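Local coordinates for non-toxic crystal protein (Bacillus thuringiensis, PDB 2D42) that is a non-toxic protein of the parasporal crystal whose fold closely resembles that of beta-pore-forming toxins of the aerolysin and epsilon-toxin kind, at residues Y24-S29 and I178-R183; N54-D59 and N79-R84; T157-A162 and G233-I238. All blocks are in the same frame, centred on the assembly; numbering follows the deposited sequence.

Contact 1 of 3, residues Y24-S29 and I178-R183; sequences YGSSYS and IIRYYR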
ATOM      1  N   TYR A  24     -35.370  18.588  -7.532  1.00 33.03           N
ATOM      2  CA  TYR A  24     -34.410  17.486  -7.560  1.00 32.62           C
ATOM      3  C   TYR A  24     -35.125  16.228  -7.126  1.00 32.76           C
ATOM      4  O   TYR A  24     -35.700  16.174  -6.040  1.00 36.91           O
ATOM      5  CB  TYR A  24     -33.235  17.753  -6.613  1.00 32.37           C
ATOM      6  CG  TYR A  24     -32.307  16.564  -6.422  1.00 32.45           C
ATOM      7  CD1 TYR A  24     -31.373  16.205  -7.402  1.00 31.51           C
ATOM      8  CD2 TYR A  24     -32.361  15.800  -5.259  1.00 34.18           C
ATOM      9  CE1 TYR A  24     -30.513  15.115  -7.219  1.00 29.80           C
ATOM     10  CE2 TYR A  24     -31.511  14.709  -5.065  1.00 34.07           C
ATOM     11  CZ  TYR A  24     -30.590  14.375  -6.046  1.00 32.90           C
ATOM     12  OH  TYR A  24     -29.746  13.312  -5.829  1.00 33.22           O
ATOM     13  N   GLY A  25     -35.100  15.216  -7.980  1.00 31.97           N
ATOM     14  CA  GLY A  25     -35.755  13.973  -7.636  1.00 30.41           C
ATOM     15  C   GLY A  25     -34.777  12.994  -7.013  1.00 32.31           C
ATOM     16  O   GLY A  25     -34.916  12.608  -5.849  1.00 32.18           O
ATOM     17  N   SER A  26     -33.780  12.592  -7.792  1.00 29.68           N
ATOM     18  CA  SER A  26     -32.781  11.645  -7.315  1.00 30.46           C
ATOM     19  C   SER A  26     -31.608  11.609  -8.288  1.00 30.07           C
ATOM     20  O   SER A  26     -31.643  12.255  -9.337  1.00 29.79           O
ATOM     21  CB  SER A  26     -33.408  10.254  -7.205  1.00 29.88           C
ATOM     22  OG  SER A  26     -33.854   9.812  -8.478  1.00 30.85           O
ATOM     23  N   SER A  27     -30.568  10.861  -7.929  1.00 30.81           N
ATOM     24  CA  SER A  27     -29.388  10.720  -8.774  1.00 30.19           C
ATOM     25  C   SER A  27     -28.660   9.438  -8.394  1.00 30.58           C
ATOM     26  O   SER A  27     -28.741   8.979  -7.252  1.00 31.16           O
ATOM     27  CB  SER A  27     -28.450  11.931  -8.627  1.00 29.56           C
ATOM     28  OG  SER A  27     -27.955  12.062  -7.303  1.00 30.15           O
ATOM     29  N   TYR A  28     -27.958   8.860  -9.362  1.00 30.53           N
ATOM     30  CA  TYR A  28     -27.224   7.620  -9.146  1.00 31.51           C
ATOM     31  C   TYR A  28     -26.212   7.420 -10.266  1.00 29.77           C
ATOM     32  O   TYR A  28     -26.218   8.149 -11.257  1.00 30.95           O
ATOM     33  CB  TYR A  28     -28.206   6.442  -9.094  1.00 34.15           C
ATOM     34  CG  TYR A  28     -29.269   6.490 -10.175  1.00 35.88           C
ATOM     35  CD1 TYR A  28     -29.009   6.021 -11.463  1.00 35.91           C
ATOM     36  CD2 TYR A  28     -30.527   7.039  -9.916  1.00 38.04           C
ATOM     37  CE1 TYR A  28     -29.977   6.098 -12.469  1.00 37.53           C
ATOM     38  CE2 TYR A  28     -31.502   7.123 -10.916  1.00 38.01           C
ATOM     39  CZ  TYR A  28     -31.219   6.651 -12.187  1.00 39.25           C
ATOM     40  OH  TYR A  28     -32.173   6.729 -13.177  1.00 41.78           O
ATOM     41  N   SER A  29     -25.339   6.437 -10.101  1.00 28.27           N
ATOM     42  CA  SER A  29     -24.328   6.134 -11.106  1.00 28.03           C
ATOM     43  C   SER A  29     -24.971   5.490 -12.339  1.00 29.48           C
ATOM     44  O   SER A  29     -25.921   4.722 -12.220  1.00 30.20           O
ATOM     45  CB  SER A  29     -23.278   5.186 -10.522  1.00 23.96           C
ATOM     46  OG  SER A  29     -22.341   4.811 -11.510  1.00 23.26           O
ATOM     47  N   ILE A 178     -26.474   9.835 -13.197  1.00 31.09           N
ATOM     48  CA  ILE A 178     -27.801  10.072 -13.745  1.00 32.21           C
ATOM     49  C   ILE A 178     -28.555  10.898 -12.721  1.00 31.38           C
ATOM     50  O   ILE A 178     -28.564  10.560 -11.538  1.00 30.17           O
ATOM     51  CB  ILE A 178     -28.588   8.757 -13.970  1.00 31.82           C
ATOM     52  CG1 ILE A 178     -27.882   7.882 -15.010  1.00 32.71           C
ATOM     53  CG2 ILE A 178     -30.008   9.083 -14.403  1.00 32.88           C
ATOM     54  CD1 ILE A 178     -27.728   8.530 -16.371  1.00 33.57           C
ATOM     55  N   ILE A 179     -29.169  11.982 -13.172  1.00 31.38           N
ATOM     56  CA  ILE A 179     -29.933  12.836 -12.281  1.00 32.76           C
ATOM     57  C   ILE A 179     -31.361  13.002 -12.791  1.00 34.27           C
ATOM     58  O   ILE A 179     -31.584  13.313 -13.962  1.00 34.24           O
ATOM     59  CB  ILE A 179     -29.294  14.226 -12.153  1.00 32.22           C
ATOM     60  CG1 ILE A 179     -27.850  14.094 -11.652  1.00 31.96           C
ATOM     61  CG2 ILE A 179     -30.111  15.076 -11.194  1.00 34.39           C
ATOM     62  CD1 ILE A 179     -27.085  15.411 -11.606  1.00 27.10           C
ATOM     63  N   ARG A 180     -32.321  12.789 -11.897  1.00 35.21           N
ATOM     64  CA  ARG A 180     -33.730  12.912 -12.235  1.00 36.38           C
ATOM     65  C   ARG A 180     -34.338  14.178 -11.648  1.00 35.38           C
ATOM     66  O   ARG A 180     -34.254  14.418 -10.446  1.00 34.54           O
ATOM     67  CB  ARG A 180     -34.496  11.699 -11.716  1.00 37.92           C
ATOM     68  CG  ARG A 180     -34.054  10.406 -12.343  1.00 41.76           C
ATOM     69  CD  ARG A 180     -34.913   9.240 -11.892  1.00 44.33           C
ATOM     70  NE  ARG A 180     -34.901   8.205 -12.912  1.00 49.45           N
ATOM     71  CZ  ARG A 180     -35.438   8.353 -14.118  1.00 51.63           C
ATOM     72  NH1 ARG A 180     -36.035   9.491 -14.443  1.00 54.52           N
ATOM     73  NH2 ARG A 180     -35.353   7.376 -15.007  1.00 53.93           N
ATOM     74  N   TYR A 181     -34.950  14.980 -12.509  1.00 34.88           N
ATOM     75  CA  TYR A 181     -35.596  16.226 -12.101  1.00 35.33           C
ATOM     76  C   TYR A 181     -37.016  16.227 -12.643  1.00 36.67           C
ATOM     77  O   TYR A 181     -37.344  15.475 -13.563  1.00 36.07           O
ATOM     78  CB  TYR A 181     -34.920  17.434 -12.737  1.00 33.77           C
ATOM     79  CG  TYR A 181     -33.436  17.550 -12.572  1.00 34.94           C
ATOM     80  CD1 TYR A 181     -32.882  18.078 -11.406  1.00 35.67           C
ATOM     81  CD2 TYR A 181     -32.579  17.225 -13.625  1.00 35.41           C
ATOM     82  CE1 TYR A 181     -31.512  18.293 -11.297  1.00 35.66           C
ATOM     83  CE2 TYR A 181     -31.205  17.433 -13.526  1.00 35.30           C
ATOM     84  CZ  TYR A 181     -30.681  17.971 -12.359  1.00 36.23           C
ATOM     85  OH  TYR A 181     -29.328  18.201 -12.264  1.00 36.65           O
ATOM     86  N   TYR A 182     -37.860  17.087 -12.091  1.00 37.24           N
ATOM     87  CA  TYR A 182     -39.206  17.198 -12.614  1.00 37.99           C
ATOM     88  C   TYR A 182     -39.798  18.571 -12.388  1.00 38.13           C
ATOM     89  O   TYR A 182     -39.402  19.305 -11.469  1.00 36.62           O
ATOM     90  CB  TYR A 182     -40.136  16.133 -12.031  1.00 39.55           C
ATOM     91  CG  TYR A 182     -40.332  16.196 -10.543  1.00 42.36           C
ATOM     92  CD1 TYR A 182     -39.461  15.536  -9.682  1.00 44.51           C
ATOM     93  CD2 TYR A 182     -41.411  16.887  -9.990  1.00 44.65           C
ATOM     94  CE1 TYR A 182     -39.658  15.555  -8.309  1.00 45.75           C
ATOM     95  CE2 TYR A 182     -41.620  16.914  -8.609  1.00 46.16           C
ATOM     96  CZ  TYR A 182     -40.737  16.243  -7.777  1.00 46.25           C
ATOM     97  OH  TYR A 182     -40.931  16.245  -6.416  1.00 47.27           O
ATOM     98  N   ARG A 183     -40.722  18.921 -13.276  1.00 36.92           N
ATOM     99  CA  ARG A 183     -41.444  20.176 -13.211  1.00 35.84           C
ATOM    100  C   ARG A 183     -42.879  19.809 -12.896  1.00 35.19           C
ATOM    101  O   ARG A 183     -43.513  19.060 -13.643  1.00 31.32           O
ATOM    102  CB  ARG A 183     -41.426  20.903 -14.549  1.00 38.26           C
ATOM    103  CG  ARG A 183     -40.227  21.776 -14.812  1.00 41.49           C
ATOM    104  CD  ARG A 183     -40.436  22.476 -16.143  1.00 44.31           C
ATOM    105  NE  ARG A 183     -41.604  23.358 -16.125  1.00 43.53           N
ATOM    106  CZ  ARG A 183     -42.454  23.493 -17.138  1.00 44.37           C
ATOM    107  NH1 ARG A 183     -42.275  22.796 -18.252  1.00 46.97           N
ATOM    108  NH2 ARG A 183     -43.474  24.335 -17.048  1.00 44.94           N
TER

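Contact 2 of 3, residues N54-D59 and N79-R84; sequences NHIVLD and NAYTSR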
ATOM      1  N   ASN A  54      17.116  -3.717  13.157  1.00 27.82           N
ATOM      2  CA  ASN A  54      17.266  -4.651  14.263  1.00 27.44           C
ATOM      3  C   ASN A  54      17.943  -5.885  13.697  1.00 26.17           C
ATOM      4  O   ASN A  54      17.662  -6.284  12.570  1.00 28.60           O
ATOM      5  CB  ASN A  54      15.915  -5.078  14.851  1.00 28.74           C
ATOM      6  CG  ASN A  54      15.231  -3.972  15.628  1.00 28.99           C
ATOM      7  OD1 ASN A  54      15.878  -3.070  16.151  1.00 30.63           O
ATOM      8  ND2 ASN A  54      13.915  -4.057  15.731  1.00 30.37           N
ATOM      9  N   HIS A  55      18.837  -6.474  14.477  1.00 25.89           N
ATOM     10  CA  HIS A  55      19.548  -7.677  14.071  1.00 27.77           C
ATOM     11  C   HIS A  55      18.873  -8.852  14.762  1.00 27.31           C
ATOM     12  O   HIS A  55      19.007  -9.036  15.970  1.00 26.68           O
ATOM     13  CB  HIS A  55      21.019  -7.585  14.479  1.00 30.69           C
ATOM     14  CG  HIS A  55      21.904  -6.989  13.429  1.00 35.32           C
ATOM     15  ND1 HIS A  55      21.561  -5.860  12.714  1.00 39.04           N
ATOM     16  CD2 HIS A  55      23.120  -7.370  12.968  1.00 37.31           C
ATOM     17  CE1 HIS A  55      22.525  -5.575  11.856  1.00 38.71           C
ATOM     18  NE2 HIS A  55      23.483  -6.476  11.990  1.00 40.68           N
ATOM     19  N   ILE A  56      18.137  -9.629  13.977  1.00 26.19           N
ATOM     20  CA  ILE A  56      17.393 -10.779  14.465  1.00 27.39           C
ATOM     21  C   ILE A  56      18.119 -12.105  14.237  1.00 27.02           C
ATOM     22  O   ILE A  56      18.498 -12.430  13.110  1.00 25.75           O
ATOM     23  CB  ILE A  56      16.028 -10.863  13.755  1.00 29.59           C
ATOM     24  CG1 ILE A  56      15.260  -9.559  13.968  1.00 31.66           C
ATOM     25  CG2 ILE A  56      15.231 -12.053  14.272  1.00 29.08           C
ATOM     26  CD1 ILE A  56      13.982  -9.480  13.175  1.00 33.86           C
ATOM     27  N   VAL A  57      18.312 -12.865  15.309  1.00 26.06           N
ATOM     28  CA  VAL A  57      18.955 -14.167  15.199  1.00 25.97           C
ATOM     29  C   VAL A  57      17.890 -15.157  14.734  1.00 27.44           C
ATOM     30  O   VAL A  57      17.002 -15.536  15.497  1.00 28.35           O
ATOM     31  CB  VAL A  57      19.531 -14.627  16.547  1.00 26.27           C
ATOM     32  CG1 VAL A  57      20.033 -16.075  16.446  1.00 22.89           C
ATOM     33  CG2 VAL A  57      20.675 -13.707  16.947  1.00 23.33           C
ATOM     34  N   LEU A  58      17.970 -15.549  13.466  1.00 29.07           N
ATOM     35  CA  LEU A  58      17.015 -16.485  12.877  1.00 28.03           C
ATOM     36  C   LEU A  58      17.294 -17.927  13.273  1.00 29.17           C
ATOM     37  O   LEU A  58      16.367 -18.726  13.431  1.00 29.02           O
ATOM     38  CB  LEU A  58      17.053 -16.379  11.345  1.00 31.59           C
ATOM     39  CG  LEU A  58      16.591 -15.070  10.689  1.00 34.37           C
ATOM     40  CD1 LEU A  58      16.842 -15.130   9.186  1.00 33.24           C
ATOM     41  CD2 LEU A  58      15.115 -14.846  10.976  1.00 34.99           C
ATOM     42  N   ASP A  59      18.571 -18.264  13.446  1.00 27.75           N
ATOM     43  CA  ASP A  59      18.932 -19.638  13.785  1.00 27.68           C
ATOM     44  C   ASP A  59      20.368 -19.684  14.307  1.00 26.29           C
ATOM     45  O   ASP A  59      21.141 -18.745  14.129  1.00 26.30           O
ATOM     46  CB  ASP A  59      18.831 -20.497  12.515  1.00 28.97           C
ATOM     47  CG  ASP A  59      18.438 -21.941  12.786  1.00 30.56           C
ATOM     48  OD1 ASP A  59      18.616 -22.447  13.921  1.00 25.64           O
ATOM     49  OD2 ASP A  59      17.960 -22.580  11.819  1.00 32.92           O
ATOM     50  N   ASN A  79      15.072 -20.054   6.402  1.00 29.81           N
ATOM     51  CA  ASN A  79      14.119 -19.547   7.363  1.00 32.76           C
ATOM     52  C   ASN A  79      13.129 -18.597   6.688  1.00 34.05           C
ATOM     53  O   ASN A  79      13.517 -17.636   6.024  1.00 32.53           O
ATOM     54  CB  ASN A  79      14.890 -18.876   8.508  1.00 36.68           C
ATOM     55  CG  ASN A  79      15.899 -19.836   9.173  1.00 42.29           C
ATOM     56  OD1 ASN A  79      15.544 -20.654  10.025  1.00 45.32           O
ATOM     57  ND2 ASN A  79      17.157 -19.747   8.758  1.00 43.64           N
ATOM     58  N   ALA A  80      11.844 -18.898   6.836  1.00 35.34           N
ATOM     59  CA  ALA A  80      10.792 -18.084   6.241  1.00 37.52           C
ATOM     60  C   ALA A  80      10.315 -17.065   7.264  1.00 37.25           C
ATOM     61  O   ALA A  80       9.546 -17.395   8.159  1.00 40.47           O
ATOM     62  CB  ALA A  80       9.629 -18.973   5.792  1.00 38.60           C
ATOM     63  N   TYR A  81      10.780 -15.826   7.120  1.00 37.51           N
ATOM     64  CA  TYR A  81      10.430 -14.743   8.030  1.00 36.68           C
ATOM     65  C   TYR A  81       9.280 -13.899   7.497  1.00 35.46           C
ATOM     66  O   TYR A  81       9.251 -13.532   6.325  1.00 32.36           O
ATOM     67  CB  TYR A  81      11.643 -13.835   8.258  1.00 41.04           C
ATOM     68  CG  TYR A  81      11.573 -13.053   9.548  1.00 45.08           C
ATOM     69  CD1 TYR A  81      11.743 -13.694  10.781  1.00 48.11           C
ATOM     70  CD2 TYR A  81      11.306 -11.684   9.545  1.00 46.19           C
ATOM     71  CE1 TYR A  81      11.649 -12.988  11.985  1.00 50.45           C
ATOM     72  CE2 TYR A  81      11.208 -10.966  10.739  1.00 49.58           C
ATOM     73  CZ  TYR A  81      11.379 -11.625  11.957  1.00 51.13           C
ATOM     74  OH  TYR A  81      11.267 -10.930  13.144  1.00 53.99           O
ATOM     75  N   THR A  82       8.348 -13.571   8.380  1.00 34.63           N
ATOM     76  CA  THR A  82       7.187 -12.779   8.012  1.00 35.99           C
ATOM     77  C   THR A  82       7.260 -11.368   8.555  1.00 36.50           C
ATOM     78  O   THR A  82       7.343 -11.171   9.764  1.00 38.91           O
ATOM     79  CB  THR A  82       5.899 -13.409   8.542  1.00 33.38           C
ATOM     80  OG1 THR A  82       5.714 -14.690   7.934  1.00 34.23           O
ATOM     81  CG2 THR A  82       4.704 -12.518   8.230  1.00 32.60           C
ATOM     82  N   SER A  83       7.227 -10.390   7.659  1.00 37.19           N
ATOM     83  CA  SER A  83       7.259  -8.989   8.062  1.00 39.26           C
ATOM     84  C   SER A  83       5.931  -8.355   7.650  1.00 39.11           C
ATOM     85  O   SER A  83       5.362  -8.698   6.614  1.00 38.75           O
ATOM     86  CB  SER A  83       8.427  -8.261   7.389  1.00 41.54           C
ATOM     87  OG  SER A  83       9.674  -8.788   7.820  1.00 45.05           O
ATOM     88  N   ARG A  84       5.440  -7.433   8.467  1.00 38.96           N
ATOM     89  CA  ARG A  84       4.169  -6.782   8.196  1.00 37.10           C
ATOM     90  C   ARG A  84       4.278  -5.319   7.821  1.00 36.18           C
ATOM     91  O   ARG A  84       5.177  -4.612   8.274  1.00 34.96           O
ATOM     92  CB  ARG A  84       3.254  -6.905   9.416  1.00 40.27           C
ATOM     93  CG  ARG A  84       1.960  -6.117   9.302  1.00 44.46           C
ATOM     94  CD  ARG A  84       0.979  -6.500  10.397  1.00 48.68           C
ATOM     95  NE  ARG A  84       0.707  -7.937  10.399  1.00 51.94           N
ATOM     96  CZ  ARG A  84      -0.199  -8.529  11.173  1.00 53.20           C
ATOM     97  NH1 ARG A  84      -0.930  -7.810  12.012  1.00 54.73           N
ATOM     98  NH2 ARG A  84      -0.369  -9.843  11.111  1.00 55.20           N
TER

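Contact 3 of 3, residues T157-A162 and G233-I238; sequences TLEQGA and GLQTFI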
ATOM      1  N   THR A 157      21.748 -14.492  11.064  1.00 22.38           N
ATOM      2  CA  THR A 157      21.140 -13.224  11.449  1.00 22.09           C
ATOM      3  C   THR A 157      20.436 -12.494  10.319  1.00 25.60           C
ATOM      4  O   THR A 157      20.926 -12.448   9.185  1.00 24.96           O
ATOM      5  CB  THR A 157      22.210 -12.271  12.024  1.00 23.57           C
ATOM      6  OG1 THR A 157      22.769 -12.856  13.200  1.00 25.58           O
ATOM      7  CG2 THR A 157      21.610 -10.912  12.367  1.00 24.26           C
ATOM      8  N   LEU A 158      19.279 -11.925  10.638  1.00 25.24           N
ATOM      9  CA  LEU A 158      18.519 -11.154   9.671  1.00 25.52           C
ATOM     10  C   LEU A 158      18.536  -9.694  10.078  1.00 25.88           C
ATOM     11  O   LEU A 158      18.261  -9.352  11.233  1.00 24.45           O
ATOM     12  CB  LEU A 158      17.062 -11.615   9.599  1.00 25.63           C
ATOM     13  CG  LEU A 158      16.134 -10.689   8.793  1.00 27.68           C
ATOM     14  CD1 LEU A 158      16.525 -10.719   7.322  1.00 29.79           C
ATOM     15  CD2 LEU A 158      14.683 -11.115   8.958  1.00 27.69           C
ATOM     16  N   GLU A 159      18.872  -8.831   9.130  1.00 25.32           N
ATOM     17  CA  GLU A 159      18.865  -7.405   9.386  1.00 25.56           C
ATOM     18  C   GLU A 159      17.475  -6.948   8.943  1.00 25.95           C
ATOM     19  O   GLU A 159      17.152  -6.984   7.753  1.00 24.07           O
ATOM     20  CB  GLU A 159      19.943  -6.718   8.564  1.00 25.63           C
ATOM     21  CG  GLU A 159      20.091  -5.254   8.847  1.00 30.13           C
ATOM     22  CD  GLU A 159      21.345  -4.701   8.215  1.00 35.02           C
ATOM     23  OE1 GLU A 159      21.298  -4.320   7.025  1.00 35.94           O
ATOM     24  OE2 GLU A 159      22.387  -4.672   8.908  1.00 36.35           O
ATOM     25  N   GLN A 160      16.655  -6.545   9.909  1.00 25.19           N
ATOM     26  CA  GLN A 160      15.297  -6.108   9.637  1.00 26.88           C
ATOM     27  C   GLN A 160      15.122  -4.602   9.728  1.00 28.35           C
ATOM     28  O   GLN A 160      15.420  -3.993  10.757  1.00 27.65           O
ATOM     29  CB  GLN A 160      14.322  -6.777  10.607  1.00 30.40           C
ATOM     30  CG  GLN A 160      12.858  -6.469  10.310  1.00 35.62           C
ATOM     31  CD  GLN A 160      11.916  -7.121  11.298  1.00 38.60           C
ATOM     32  OE1 GLN A 160      12.023  -6.898  12.502  1.00 43.52           O
ATOM     33  NE2 GLN A 160      10.980  -7.930  10.795  1.00 40.60           N
ATOM     34  N   GLY A 161      14.637  -4.011   8.638  1.00 29.36           N
ATOM     35  CA  GLY A 161      14.400  -2.580   8.602  1.00 26.94           C
ATOM     36  C   GLY A 161      12.980  -2.261   9.029  1.00 27.05           C
ATOM     37  O   GLY A 161      12.109  -3.133   9.042  1.00 26.82           O
ATOM     38  N   ALA A 162      12.742  -1.006   9.388  1.00 24.30           N
ATOM     39  CA  ALA A 162      11.418  -0.572   9.805  1.00 23.70           C
ATOM     40  C   ALA A 162      11.225   0.814   9.224  1.00 23.63           C
ATOM     41  O   ALA A 162      12.199   1.533   9.002  1.00 21.37           O
ATOM     42  CB  ALA A 162      11.322  -0.533  11.335  1.00 25.51           C
ATOM     43  N   GLY A 233      12.823  -7.628   5.866  1.00 26.42           N
ATOM     44  CA  GLY A 233      14.150  -8.212   5.966  1.00 27.76           C
ATOM     45  C   GLY A 233      14.971  -7.596   4.851  1.00 28.01           C
ATOM     46  O   GLY A 233      14.539  -7.609   3.698  1.00 28.28           O
ATOM     47  N   LEU A 234      16.139  -7.053   5.188  1.00 27.27           N
ATOM     48  CA  LEU A 234      17.005  -6.392   4.217  1.00 26.46           C
ATOM     49  C   LEU A 234      18.137  -7.266   3.684  1.00 27.00           C
ATOM     50  O   LEU A 234      18.433  -7.254   2.484  1.00 25.06           O
ATOM     51  CB  LEU A 234      17.590  -5.112   4.840  1.00 24.24           C
ATOM     52  CG  LEU A 234      16.536  -4.064   5.231  1.00 27.80           C
ATOM     53  CD1 LEU A 234      17.193  -2.878   5.931  1.00 25.33           C
ATOM     54  CD2 LEU A 234      15.788  -3.617   3.974  1.00 26.48           C
ATOM     55  N   GLN A 235      18.790  -7.993   4.584  1.00 25.46           N
ATOM     56  CA  GLN A 235      19.882  -8.887   4.209  1.00 27.85           C
ATOM     57  C   GLN A 235      20.158  -9.838   5.363  1.00 29.03           C
ATOM     58  O   GLN A 235      19.678  -9.627   6.480  1.00 29.52           O
ATOM     59  CB  GLN A 235      21.158  -8.101   3.893  1.00 30.32           C
ATOM     60  CG  GLN A 235      21.835  -7.501   5.114  1.00 34.52           C
ATOM     61  CD  GLN A 235      23.116  -6.768   4.763  1.00 38.74           C
ATOM     62  OE1 GLN A 235      24.016  -7.333   4.143  1.00 40.28           O
ATOM     63  NE2 GLN A 235      23.207  -5.502   5.168  1.00 38.50           N
ATOM     64  N   THR A 236      20.946 -10.873   5.101  1.00 28.83           N
ATOM     65  CA  THR A 236      21.270 -11.846   6.132  1.00 30.93           C
ATOM     66  C   THR A 236      22.768 -11.999   6.304  1.00 33.33           C
ATOM     67  O   THR A 236      23.548 -11.666   5.409  1.00 32.79           O
ATOM     68  CB  THR A 236      20.699 -13.222   5.798  1.00 32.74           C
ATOM     69  OG1 THR A 236      21.195 -13.640   4.520  1.00 35.31           O
ATOM     70  CG2 THR A 236      19.182 -13.176   5.762  1.00 31.37           C
ATOM     71  N   PHE A 237      23.164 -12.496   7.470  1.00 31.89           N
ATOM     72  CA  PHE A 237      24.570 -12.715   7.763  1.00 31.79           C
ATOM     73  C   PHE A 237      24.731 -14.055   8.463  1.00 30.19           C
ATOM     74  O   PHE A 237      23.883 -14.452   9.268  1.00 29.99           O
ATOM     75  CB  PHE A 237      25.134 -11.653   8.724  1.00 31.87           C
ATOM     76  CG  PHE A 237      24.962 -10.230   8.268  1.00 34.62           C
ATOM     77  CD1 PHE A 237      23.865  -9.479   8.683  1.00 35.01           C
ATOM     78  CD2 PHE A 237      25.927  -9.620   7.461  1.00 36.14           C
ATOM     79  CE1 PHE A 237      23.730  -8.140   8.308  1.00 36.25           C
ATOM     80  CE2 PHE A 237      25.805  -8.284   7.080  1.00 33.79           C
ATOM     81  CZ  PHE A 237      24.705  -7.543   7.505  1.00 35.99           C
ATOM     82  N   ILE A 238      25.814 -14.754   8.153  1.00 27.64           N
ATOM     83  CA  ILE A 238      26.107 -15.993   8.848  1.00 27.95           C
ATOM     84  C   ILE A 238      27.456 -15.742   9.500  1.00 27.88           C
ATOM     85  O   ILE A 238      28.434 -15.460   8.819  1.00 27.75           O
ATOM     86  CB  ILE A 238      26.224 -17.211   7.917  1.00 27.34           C
ATOM     87  CG1 ILE A 238      24.856 -17.553   7.313  1.00 27.81           C
ATOM     88  CG2 ILE A 238      26.760 -18.399   8.714  1.00 27.45           C
ATOM     89  CD1 ILE A 238      24.865 -18.750   6.363  1.00 27.78           C
TER

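Contact 1 of 3, residues Y24-S29 and I178-R183
The backbone carbonyl of I178 lies over one face of the Y28 ring, though its oxygen is less surely placed. Y28 CE1 is 3.4 Å from I178 CB. R180 NE sits at the edge of this ring, near its plane. CG of Y28 stands between the backbone N and the carbonyl carbon (chi1 44°), which carries the ring across to the partner strand. There Y28 OH receives a weak, bent hydrogen bond from R180 NE. The ring and guanidinium planes are 44° apart. The stronger partner of the guanidinium is E192, in a salt bridge with NH1. The ring of Y24 has the backbone N of S26 over one face and S27 OG in plane at its edge. Y24 OH and S27 OG share a 2.6 Å hydrogen bond. Y181 CE1 is also at the edge of Y24, and I179 CG2 comes within 4.0 Å of Y24 CE1. The same I179 methyl lies 3.2 Å above one face of the Y181 ring, offset toward its rim. The strands are antiparallel, and G25 and S26 form a classic beta bulge opposite R180. R180 O takes two donors there, G25 N at 2.7 Å and S26 N at 3.3 Å. The bond from R180 N to S26 O is nearly straight (175°). Y24, S27, I179 and Y181 share the sheet face covered by helix 5-19, and Y181 OH bonds Q195. S26, Y28, I178 and R180 share the other face. Both faces thus mix apolar packing with polar bonds, and the charge of R180 is met mainly by E192.

Contact 2 of 3, residues N54-D59 and N79-R84
Y81 meets two aliphatic side chains of strand 54-65. The CD1 methyl of I56 reaches the phenol end of the ring, 3.6 Å from Y81 CZ. L58 CD2 touches the ring nearer its root, 3.6 Å from Y81 CD1. The I56 side chain crosses Y81 at about a right angle. CG of Y81 is turned away from its own backbone N (chi1 -157°), and this sends the ring across the gap between the strands. Beside this group, L58 CB lies 4.2 Å from the amide carbon CG of N79. D59 OD2 and N79 OD1 are 3.6 Å apart. Both are acceptors, so no hydrogen bond forms, and the carboxylate and amide planes stand 77° apart. None of the pairs across the contact is hydrogen-bonded. The two strands run 8.6 Å apart at closest approach, too far for backbone pairing. A classic beta bulge positions one side: L58 and D59 both face Y156, and the CB atoms of both point toward strand 71-94. D59 OD1 has a long, weak ion pair with R61. Further out, I56 and Y81 both touch Q160, and Y81 also packs on F138. Strand 54-65 pairs antiparallel with strand 150-185, while strand 71-94 pairs antiparallel with strand 129-146. The contact therefore joins two strands through side chains, with strand 150-185 beside one and strand 129-146 beside the other.

Contact 3 of 3, residues T157-A162 and G233-I238
T157-A162 and G233-I238 run antiparallel, 4.6 Å apart at closest approach, and the two steps from L158 to Q160 face three steps on the partner, from T236 to G233. The main side-chain bond runs from Q235 NE2 to E159 OE1, 2.9 Å long and close to straight (165°). The two side chains lie side by side and point the same way. The donor comes in from above the carboxylate plane, while OE1 lies close to the amide plane of Q235. The other oxygen, E159 OE2, lies at the edge of the F237 ring, 3.8 Å from F237 CE1. E159 is buried; H55 touches it, and V53 and V112 pack on it. This partly apolar setting would tend to raise its pKa, while the Q235 amide would help stabilise the carboxylate. On the other face, L158 CD1 covers the bare CA of G233 at 3.7 Å and also touches T236 CG2. T236 OG1 is hydrogen-bonded to D140. L158 continues to F138, Y81 and L58, so it forms an apolar patch on this face, flanked by the polar Q160 and T236. T157, E159, Q235 and F237 mark the opposite face. L234 CD1 packs 3.9 Å from G161 CA; G161 has no side chain, which lets the methyl come this close. T157 and F237 exchange two backbone bonds, E159 N bonds Q235 O, and E159 O receives L234 N at 2.8 Å. Long, twisted antiparallel strands with distinct faces are characteristic of the elongated, beta-rich fold of the aerolysin and ETX/MTX2 toxins.

Overall arrangement
Contact 1 lies at one end of the elongated chain, and contacts 2 and 3 lie together on the opposite side of its centre. The centres of contacts 1 and 3 are about 59 Å apart, yet both use the long strand 150-185. Contacts 2 and 3 touch, with centres about 7 Å apart, and I56 O and N54 O probably accept hydrogen bonds from L158 N and Q160 N. Contact 3 is buried; contacts 1 and 2 are nearer the surface. Contacts 1 and 3 are strand pairs held by backbone bonds. Contact 2 joins strands that do not pair, through side chains alone. Helix 5-19 backs contact 1, whereas contacts 2 and 3 lie mainly among strands.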